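Long-range contacts in phenylacetate-coenzyme A ligase (Bacteroides vulgatus, PDB 3LAX), which belongs to the AMP-binding enzyme family of ligases and is represented here by its small alpha/beta C-terminal domain: residues V12-I17 / D76-T81; L24-L29 / R68-Q73. One frame throughout, in Å; residues are numbered along the deposited sequence. Where two conformers were deposited one is given.

Contact 1: V12-I17 / D76-T81; sequences VNIFPI and DEILVT
Val12 and Ile14 meet Ile78 and Val80 through aliphatic branches, and the flat group that matters between them is no ring but the main-chain carbonyl of Ile78. Methyl carbon CG1 of Val12 approaches Ile78 O to 3.7 Å, and CG1 of Ile14 lies 3.9 Å from that same oxygen, while a water donates to it across 2.9 Å. The water also donates to Asn13 O (2.8 Å), so it ties strand 12-14 to the last turn of helix 60-78. Val12 divides its branches between two neighbours: with CG1 anti to the backbone N (chi1 -180°), CG1 attends the carbonyl, whereas CG2 meets Val80 CG1 tip to tip at 3.8 Å. Deeper in, Ile14 and Ile78 cross obliquely, their CG2 methyls 3.9 Å apart. Ile14 CD1 also reaches Val80 CG2. Ile14 and Val80 were each modelled in two conformers, and every distance to them describes one of these.

Leu79, the first residue past the helix, has a positive phi (77°), and beyond it Val80 points back toward the strand. Strand 12-14 also pairs with strand 7-9, Ile14 bonding through its backbone to Ile7, and Ile78 also touches Ile19 and Gln18 of helix 16-24. The contact thus packs a beta hairpin against a helix C-terminus. Chemically, the side chains meet through apolar groups; the Ile78 carbonyl borders two of them, and the hydrogen bonding that links the segments runs through one water, which donates to two carbonyl oxygens, both acceptors, that could not bond to each other.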
loop_
_atom_site.group_PDB
_atom_site.type_symbol
_atom_site.label_atom_id
_atom_site.label_comp_id
_atom_site.label_asym_id
_atom_site.label_seq_id
_atom_site.Cartn_x
_atom_site.Cartn_y
_atom_site.Cartn_z
ATOM N N VAL A 12 -1.972 8.886 13.849
ATOM C CA VAL A 12 -2.475 7.517 13.917
ATOM C C VAL A 12 -1.345 6.496 13.811
ATOM O O VAL A 12 -0.603 6.475 12.823
ATOM C CB VAL A 12 -3.519 7.241 12.798
ATOM C CG1 VAL A 12 -4.041 5.811 12.884
ATOM C CG2 VAL A 12 -4.667 8.254 12.861
ATOM N N ASN A 13 -1.208 5.649 14.827
ATOM C CA ASN A 13 -0.210 4.591 14.797
ATOM C C ASN A 13 -0.691 3.471 13.895
ATOM O O ASN A 13 -1.813 2.991 14.038
ATOM C CB ASN A 13 0.050 4.030 16.199
ATOM C CG ASN A 13 0.772 5.004 17.094
ATOM O OD1 ASN A 13 1.646 4.615 17.868
ATOM N ND2 ASN A 13 0.418 6.276 16.994
ATOM N N ILE A 14 0.168 3.047 12.979
ATOM C CA ILE A 14 -0.169 2.009 12.013
ATOM C C ILE A 14 0.942 0.973 11.927
ATOM O O ILE A 14 2.114 1.331 11.817
ATOM C CB ILE A 14 -0.369 2.627 10.615
ATOM C CG1 ILE A 14 -1.564 3.581 10.623
ATOM C CG2 ILE A 14 -0.556 1.546 9.552
ATOM C CD1 ILE A 14 -1.668 4.415 9.374
ATOM N N PHE A 15 0.578 -0.301 11.968
ATOM C CA PHE A 15 1.541 -1.371 11.784
ATOM C C PHE A 15 1.461 -1.853 10.347
ATOM O O PHE A 15 0.448 -2.403 9.935
ATOM C CB PHE A 15 1.267 -2.520 12.753
ATOM C CG PHE A 15 1.530 -2.172 14.173
ATOM C CD1 PHE A 15 2.794 -2.341 14.716
ATOM C CD2 PHE A 15 0.523 -1.652 14.965
ATOM C CE1 PHE A 15 3.047 -2.014 16.033
ATOM C CE2 PHE A 15 0.765 -1.319 16.284
ATOM C CZ PHE A 15 2.031 -1.499 16.816
ATOM N N PRO A 16 2.532 -1.636 9.578
ATOM C CA PRO A 16 2.519 -2.013 8.163
ATOM C C PRO A 16 2.205 -3.491 7.937
ATOM O O PRO A 16 1.684 -3.836 6.872
ATOM C CB PRO A 16 3.937 -1.673 7.690
ATOM C CG PRO A 16 4.403 -0.596 8.636
ATOM C CD PRO A 16 3.781 -0.950 9.964
ATOM N N ILE A 17 2.476 -4.355 8.909
ATOM C CA ILE A 17 2.143 -5.758 8.713
ATOM C C ILE A 17 0.625 -5.946 8.483
ATOM O O ILE A 17 0.212 -6.880 7.792
ATOM C CB ILE A 17 2.669 -6.653 9.876
ATOM C CG1 ILE A 17 2.763 -8.110 9.433
ATOM C CG2 ILE A 17 1.817 -6.495 11.136
ATOM C CD1 ILE A 17 1.447 -8.829 9.386
ATOM N N ASP A 76 -10.563 0.167 6.719
ATOM C CA ASP A 76 -11.209 -0.506 7.854
ATOM C C ASP A 76 -10.202 -0.971 8.890
ATOM O O ASP A 76 -10.505 -1.019 10.081
ATOM C CB ASP A 76 -11.999 -1.723 7.387
ATOM C CG ASP A 76 -13.314 -1.357 6.773
ATOM O OD1 ASP A 76 -13.624 -0.153 6.743
ATOM O OD2 ASP A 76 -14.030 -2.279 6.317
ATOM N N GLU A 77 -9.009 -1.335 8.443
ATOM C CA GLU A 77 -8.010 -1.906 9.343
ATOM C C GLU A 77 -7.128 -0.851 9.982
ATOM O O GLU A 77 -6.936 -0.858 11.201
ATOM C CB GLU A 77 -7.135 -2.920 8.608
ATOM C CG GLU A 77 -5.973 -3.457 9.454
ATOM C CD GLU A 77 -6.429 -4.197 10.706
ATOM O OE1 GLU A 77 -7.534 -4.795 10.687
ATOM O OE2 GLU A 77 -5.671 -4.187 11.706
ATOM N N ILE A 78 -6.581 0.048 9.165
ATOM C CA ILE A 78 -5.580 1.005 9.660
ATOM C C ILE A 78 -6.155 2.356 10.078
ATOM O O ILE A 78 -5.478 3.128 10.758
ATOM C CB ILE A 78 -4.410 1.178 8.664
ATOM C CG1 ILE A 78 -4.875 1.917 7.406
ATOM C CG2 ILE A 78 -3.801 -0.188 8.340
ATOM C CD1 ILE A 78 -3.777 2.113 6.369
ATOM N N LEU A 79 -7.399 2.632 9.681
ATOM C CA LEU A 79 -8.151 3.797 10.167
ATOM C C LEU A 79 -7.736 5.120 9.529
ATOM O O LEU A 79 -8.022 6.203 10.051
ATOM C CB LEU A 79 -8.099 3.893 11.700
ATOM C CG LEU A 79 -8.504 2.633 12.463
ATOM C CD1 LEU A 79 -8.447 2.877 13.989
ATOM C CD2 LEU A 79 -9.885 2.184 12.072
ATOM N N VAL A 80 -7.024 5.021 8.417
ATOM C CA VAL A 80 -6.803 6.172 7.559
ATOM C C VAL A 80 -6.912 5.655 6.143
ATOM O O VAL A 80 -6.734 4.466 5.896
ATOM C CB VAL A 80 -5.434 6.836 7.777
ATOM C CG1 VAL A 80 -5.342 7.439 9.190
ATOM C CG2 VAL A 80 -4.319 5.846 7.526
ATOM N N THR A 81 -7.270 6.538 5.219
ATOM C CA THR A 81 -7.459 6.116 3.837
ATOM C C THR A 81 -6.164 6.258 3.052
ATOM O O THR A 81 -5.667 7.368 2.870
ATOM C CB THR A 81 -8.550 6.952 3.160
ATOM O OG1 THR A 81 -9.771 6.810 3.893
ATOM C CG2 THR A 81 -8.770 6.490 1.727
HETATM O O HOH W 1 -4.131 1.897 12.969
#

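Contact 2: L24-L29 / R68-Q73; sequences LQFKEL and REITRQ
Phe26 presents one face of its ring to Ile70 and its edge to Glu69, so that one ring touches successive residues of helix 60-78 in different ways. Ile70 CG1 stands over the face, 3.9 Å from the ring centroid and 17° off the normal, a CH-pi contact displaced toward CZ, which it approaches to 3.7 Å. Glu69 approaches differently: its side chain runs at about a right angle to Phe26, and its CG lies at the ring edge near the plane, 4.0 Å from CE1. Phe26 and Gln73 approach each other from opposite directions, the amide turned 32° from the ring and Gln73 NE2 3.6 Å from Phe26 CZ, in an oblique approach. The CB of Phe26 already points to the helix, and with CG anti to the carbonyl carbon (chi1 -69°) the ring continues out over Ile70.

That loop segment follows helix 16-24 and leads into strand 29-30. A type I beta turn from Phe26 to Leu29, closed by Leu29 N bonding to Phe26 O, brings a second apolar side chain to the same helix in this AMP-binding enzyme C-terminal domain. Leu29 and Ile70 reach toward each other tip to tip, CD1 to CD1 at 3.8 Å. Leu23 and Leu86 touch both residues, and Leu66, one helical turn before Ile70, packs against Phe26.

Beside the ring, polar groups of the helix hold one another in place. Gln73 NE2 donates to Glu69 OE2 over 2.8 Å in an almost straight bond, with the acceptor in the amide plane, and meets the carboxylate on its anti side. This bond, one turn apart on the helix, fixes the amide's rotation beside Phe26. The other carboxylate oxygen, Glu69 OE1, is paired with Arg72 in a salt bridge whose N-H bonds are weak in angle, and doubtful in detail because Arg72 has two conformers.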
loop_
_atom_site.group_PDB
_atom_site.type_symbol
_atom_site.label_atom_id
_atom_site.label_comp_id
_atom_site.label_asym_id
_atom_site.label_seq_id
_atom_site.Cartn_x
_atom_site.Cartn_y
_atom_site.Cartn_z
ATOM N N LEU A 24 -2.198 -9.745 0.973
ATOM C CA LEU A 24 -1.854 -11.128 0.644
ATOM C C LEU A 24 -3.049 -11.994 0.282
ATOM O O LEU A 24 -2.900 -13.001 -0.409
ATOM C CB LEU A 24 -1.118 -11.789 1.798
ATOM C CG LEU A 24 0.393 -11.673 1.817
ATOM C CD1 LEU A 24 0.899 -12.200 3.151
ATOM C CD2 LEU A 24 1.024 -12.428 0.637
ATOM N N GLN A 25 -4.231 -11.627 0.752
ATOM C CA GLN A 25 -5.422 -12.444 0.526
ATOM C C GLN A 25 -5.976 -12.331 -0.891
ATOM O O GLN A 25 -6.783 -13.166 -1.310
ATOM C CB GLN A 25 -6.525 -12.117 1.540
ATOM C CG GLN A 25 -6.437 -12.905 2.844
ATOM C CD GLN A 25 -6.440 -14.413 2.631
ATOM O OE1 GLN A 25 -7.455 -15.002 2.248
ATOM N NE2 GLN A 25 -5.301 -15.046 2.891
ATOM N N PHE A 26 -5.546 -11.308 -1.634
ATOM C CA PHE A 26 -6.045 -11.095 -3.004
ATOM C C PHE A 26 -5.296 -11.914 -4.047
ATOM O O PHE A 26 -4.091 -11.723 -4.251
ATOM C CB PHE A 26 -5.969 -9.618 -3.404
ATOM C CG PHE A 26 -6.939 -8.731 -2.671
ATOM C CD1 PHE A 26 -8.170 -8.422 -3.226
ATOM C CD2 PHE A 26 -6.626 -8.222 -1.416
ATOM C CE1 PHE A 26 -9.059 -7.599 -2.568
ATOM C CE2 PHE A 26 -7.512 -7.400 -0.744
ATOM C CZ PHE A 26 -8.736 -7.089 -1.313
ATOM N N LYS A 27 -6.015 -12.820 -4.709
ATOM C CA LYS A 27 -5.405 -13.650 -5.736
ATOM C C LYS A 27 -4.908 -12.788 -6.887
ATOM O O LYS A 27 -3.969 -13.161 -7.579
ATOM C CB LYS A 27 -6.394 -14.706 -6.242
ATOM C CG LYS A 27 -7.660 -14.139 -6.854
ATOM C CD LYS A 27 -8.682 -15.238 -7.119
ATOM C CE LYS A 27 -8.168 -16.271 -8.126
ATOM N NZ LYS A 27 -7.229 -17.275 -7.536
ATOM N N GLU A 28 -5.518 -11.619 -7.060
ATOM C CA GLU A 28 -5.164 -10.731 -8.157
ATOM C C GLU A 28 -3.838 -10.022 -7.938
ATOM O O GLU A 28 -3.338 -9.377 -8.850
ATOM C CB GLU A 28 -6.243 -9.662 -8.345
ATOM C CG GLU A 28 -7.628 -10.214 -8.649
ATOM C CD GLU A 28 -8.507 -10.406 -7.407
ATOM O OE1 GLU A 28 -7.984 -10.538 -6.266
ATOM O OE2 GLU A 28 -9.743 -10.429 -7.596
ATOM N N LEU A 29 -3.300 -10.094 -6.721
ATOM C CA LEU A 29 -2.094 -9.343 -6.377
ATOM C C LEU A 29 -0.878 -10.239 -6.179
ATOM O O LEU A 29 -1.000 -11.392 -5.764
ATOM C CB LEU A 29 -2.311 -8.537 -5.087
ATOM C CG LEU A 29 -3.470 -7.544 -5.062
ATOM C CD1 LEU A 29 -3.548 -6.869 -3.673
ATOM C CD2 LEU A 29 -3.332 -6.497 -6.164
ATOM N N ARG A 68 -10.718 -0.255 -5.443
ATOM C CA ARG A 68 -11.724 0.205 -4.481
ATOM C C ARG A 68 -11.828 -0.750 -3.296
ATOM O O ARG A 68 -11.851 -0.320 -2.135
ATOM C CB ARG A 68 -13.075 0.324 -5.189
ATOM C CG ARG A 68 -14.290 0.614 -4.313
ATOM C CD ARG A 68 -15.565 0.259 -5.121
ATOM N NE ARG A 68 -16.801 0.777 -4.535
ATOM C CZ ARG A 68 -18.025 0.473 -4.960
ATOM N NH1 ARG A 68 -18.200 -0.368 -5.972
ATOM N NH2 ARG A 68 -19.083 1.008 -4.366
ATOM N N GLU A 69 -11.881 -2.046 -3.568
ATOM C CA GLU A 69 -12.025 -3.027 -2.495
ATOM C C GLU A 69 -10.798 -3.050 -1.584
ATOM O O GLU A 69 -10.924 -3.132 -0.356
ATOM C CB GLU A 69 -12.295 -4.419 -3.074
ATOM C CG GLU A 69 -12.376 -5.521 -2.017
ATOM C CD GLU A 69 -13.521 -5.346 -1.016
ATOM O OE1 GLU A 69 -14.414 -4.487 -1.203
ATOM O OE2 GLU A 69 -13.529 -6.102 -0.031
ATOM N N ILE A 70 -9.610 -2.963 -2.163
ATOM C CA ILE A 70 -8.385 -2.908 -1.358
ATOM C C ILE A 70 -8.396 -1.660 -0.473
ATOM O O ILE A 70 -8.075 -1.717 0.726
ATOM C CB ILE A 70 -7.115 -2.917 -2.251
ATOM C CG1 ILE A 70 -7.005 -4.248 -3.006
ATOM C CG2 ILE A 70 -5.861 -2.667 -1.406
ATOM C CD1 ILE A 70 -6.126 -4.199 -4.263
ATOM N N THR A 71 -8.764 -0.526 -1.060
ATOM C CA THR A 71 -8.802 0.736 -0.320
ATOM C C THR A 71 -9.753 0.637 0.877
ATOM O O THR A 71 -9.417 1.044 1.996
ATOM C CB THR A 71 -9.211 1.904 -1.232
ATOM O OG1 THR A 71 -8.302 1.971 -2.338
ATOM C CG2 THR A 71 -9.161 3.233 -0.482
ATOM N N ARG A 72 -10.933 0.084 0.638
ATOM C CA ARG A 72 -11.953 -0.099 1.666
ATOM C C ARG A 72 -11.426 -0.965 2.809
ATOM O O ARG A 72 -11.529 -0.612 3.985
ATOM C CB ARG A 72 -13.162 -0.777 1.012
ATOM C CG ARG A 72 -14.472 -0.719 1.767
ATOM C CD ARG A 72 -15.636 -0.904 0.782
ATOM N NE ARG A 72 -15.240 -1.654 -0.412
ATOM C CZ ARG A 72 -15.822 -1.532 -1.603
ATOM N NH1 ARG A 72 -16.825 -0.682 -1.759
ATOM N NH2 ARG A 72 -15.400 -2.258 -2.643
ATOM N N GLN A 73 -10.860 -2.117 2.460
ATOM C CA GLN A 73 -10.353 -3.034 3.479
ATOM C C GLN A 73 -9.209 -2.420 4.269
ATOM O O GLN A 73 -9.135 -2.591 5.497
ATOM C CB GLN A 73 -9.910 -4.361 2.870
ATOM C CG GLN A 73 -11.077 -5.243 2.434
ATOM C CD GLN A 73 -10.627 -6.645 2.112
ATOM O OE1 GLN A 73 -9.639 -7.131 2.663
ATOM N NE2 GLN A 73 -11.332 -7.302 1.201
#

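Overall arrangement
Both contacts lean on helix 60-78, contact 1 at its C-terminal end and contact 2 along its middle turns, with centres about 15 Å apart. Along the chain, contact 2 is nested inside the loop that contact 1 closes, and helix 16-24 connects their first segments. Ile14 and Ile78 are buried in contact 1, Leu29 and Ile70 in contact 2, the other touching residues being partly exposed. Their chemistry differs with position: where the helix ends, contact 1 combines branched aliphatic packing with a water shared by a strand carbonyl and the carbonyl of the helix's last residue, whereas contact 2, against continuous helix, uses an aromatic ring bordered by polar side chains. Thr81 and Thr71 join the two, their CG2 methyls packing at 4.0 Å.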